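PDB 3QW3: orotidine-5-phosphate decarboxylase/orotate phosphoribosyltransferase, putative (Ompdcase-oprtase, putative) from Leishmania infantum, which probably catalyses the decarboxylation of orotidine 5'-phosphate to UMP, this chain being the decarboxylase part of a longer bifunctional UMP synthase. Local coordinates for residues R36-T41 / R71-G76. Numbering follows the deposited sequence.
Sequences RLIEQT and RAVPAG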
loop_
_atom_site.group_PDB
_atom_site.type_symbol
_atom_site.label_atom_id
_atom_site.label_comp_id
_atom_site.label_asym_id
_atom_site.label_seq_id
_atom_site.Cartn_x
_atom_site.Cartn_y
_atom_site.Cartn_z
ATOM N N ARG A 36 -0.477 -25.842 10.500
ATOM C CA ARG A 36 -1.169 -27.028 9.975
ATOM C C ARG A 36 -1.192 -27.041 8.444
ATOM O O ARG A 36 -0.907 -28.070 7.829
ATOM C CB ARG A 36 -2.595 -27.115 10.535
ATOM C CG ARG A 36 -3.389 -28.349 10.112
ATOM C CD ARG A 36 -4.778 -28.344 10.752
ATOM N NE ARG A 36 -5.474 -29.620 10.587
ATOM N N LEU A 37 -1.515 -25.900 7.831
ATOM C CA LEU A 37 -1.549 -25.810 6.371
ATOM C C LEU A 37 -0.155 -25.968 5.752
ATOM O O LEU A 37 -0.009 -26.595 4.702
ATOM C CB LEU A 37 -2.204 -24.499 5.905
ATOM C CG LEU A 37 -2.529 -24.383 4.411
ATOM C CD1 LEU A 37 -3.494 -25.479 3.946
ATOM C CD2 LEU A 37 -3.115 -23.008 4.101
ATOM N N ILE A 38 0.862 -25.406 6.408
ATOM C CA ILE A 38 2.245 -25.556 5.953
ATOM C C ILE A 38 2.641 -27.033 5.992
ATOM O O ILE A 38 3.211 -27.553 5.030
ATOM C CB ILE A 38 3.237 -24.712 6.791
ATOM C CG1 ILE A 38 3.028 -23.216 6.526
ATOM C CG2 ILE A 38 4.683 -25.093 6.463
ATOM C CD1 ILE A 38 3.618 -22.311 7.601
ATOM N N GLU A 39 2.314 -27.700 7.096
ATOM C CA GLU A 39 2.595 -29.134 7.255
ATOM C C GLU A 39 1.939 -29.968 6.153
ATOM O O GLU A 39 2.546 -30.912 5.636
ATOM C CB GLU A 39 2.145 -29.619 8.643
ATOM N N GLN A 40 0.715 -29.606 5.780
ATOM C CA GLN A 40 -0.038 -30.336 4.753
ATOM C C GLN A 40 0.455 -30.108 3.320
ATOM O O GLN A 40 0.278 -30.974 2.456
ATOM C CB GLN A 40 -1.526 -29.989 4.839
ATOM C CG GLN A 40 -2.217 -30.493 6.092
ATOM C CD GLN A 40 -3.571 -29.850 6.312
ATOM O OE1 GLN A 40 -3.790 -28.696 5.949
ATOM N NE2 GLN A 40 -4.487 -30.594 6.920
ATOM N N THR A 41 1.084 -28.957 3.068
ATOM C CA THR A 41 1.325 -28.508 1.698
ATOM C C THR A 41 2.786 -28.314 1.276
ATOM O O THR A 41 3.057 -28.178 0.085
ATOM C CB THR A 41 0.579 -27.176 1.404
ATOM O OG1 THR A 41 1.061 -26.154 2.288
ATOM C CG2 THR A 41 -0.935 -27.347 1.568
ATOM N N ARG A 71 8.741 -17.995 10.269
ATOM C CA ARG A 71 9.777 -18.883 10.797
ATOM C C ARG A 71 9.389 -20.360 10.630
ATOM O O ARG A 71 10.262 -21.218 10.463
ATOM C CB ARG A 71 10.070 -18.546 12.265
ATOM C CG ARG A 71 11.453 -18.955 12.748
ATOM C CD ARG A 71 11.794 -18.288 14.083
ATOM N N ALA A 72 8.084 -20.640 10.652
ATOM C CA ALA A 72 7.546 -22.004 10.512
ATOM C C ALA A 72 7.692 -22.595 9.107
ATOM O O ALA A 72 7.656 -23.817 8.936
ATOM C CB ALA A 72 6.088 -22.051 10.949
ATOM N N VAL A 73 7.848 -21.734 8.107
ATOM C CA VAL A 73 8.021 -22.189 6.731
ATOM C C VAL A 73 9.386 -22.883 6.594
ATOM O O VAL A 73 10.409 -22.298 6.959
ATOM C CB VAL A 73 7.890 -21.012 5.731
ATOM C CG1 VAL A 73 8.157 -21.466 4.312
ATOM C CG2 VAL A 73 6.501 -20.376 5.850
ATOM N N PRO A 74 9.398 -24.137 6.087
ATOM C CA PRO A 74 10.645 -24.895 5.934
ATOM C C PRO A 74 11.741 -24.112 5.234
ATOM O O PRO A 74 11.467 -23.331 4.319
ATOM C CB PRO A 74 10.227 -26.082 5.061
ATOM C CG PRO A 74 8.817 -26.308 5.404
ATOM C CD PRO A 74 8.230 -24.935 5.672
ATOM N N ALA A 75 12.980 -24.321 5.671
ATOM C CA ALA A 75 14.128 -23.747 4.988
ATOM C C ALA A 75 14.089 -24.181 3.523
ATOM O O ALA A 75 13.758 -25.333 3.211
ATOM C CB ALA A 75 15.431 -24.191 5.656
ATOM N N GLY A 76 14.382 -23.241 2.634
ATOM C CA GLY A 76 14.397 -23.507 1.201
ATOM C C GLY A 76 13.148 -23.059 0.455
ATOM O O GLY A 76 13.156 -22.990 -0.769
#
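I38 carries its half of the contact alone, reaching from helix 27-41 to residues 72-74. Its two branches divide the work. CG2 of I38, anti to the backbone N, meets CD of the P74 ring at 3.6 Å, the shortest approach between the segments, and the two side chains run antiparallel past one another. The other branch lies beside the backbone N (chi1 -69°) and, nearly extended at chi2 161°, brings CD1 against V73 and A72. There CD1 of I38 rests 3.9 Å from CG2 of V73, whose side chain stands roughly perpendicular to it, and 4.2 Å from the CB of A72. The side-chain contacts are all apolar; the nearest polar atom across from the I38 methyl CG2 is A72 O, at 4.1 Å. The contact is small: 138 Å² is buried over both sides, more than half of it on I38.

Packing is tight where I38 meets P74 and V73. I38 and V73 both also touch Y48 of strand 47-50, and V73 reaches V79 as well. One turn along, T41 OG1 donates a 2.7 Å hydrogen bond to the carbonyl O of L37, arriving 34° out of the carbonyl plane, and is also hydrogen-bonded to Y48 OH, which ties the last turn of the helix to that strand. L37 faces a different neighbourhood, packing on V18 and L20 of strand 16-20 and on P237. The A72 end is looser, and while I38 is buried, its three partners all keep some exposure to solvent. The end of helix 27-41 thus packs against the segment that follows helix 60-72, with Y48 of the intervening strand 47-50 touched by both, as in the alpha/beta (TIM) barrel of the orotidine 5'-phosphate decarboxylase family.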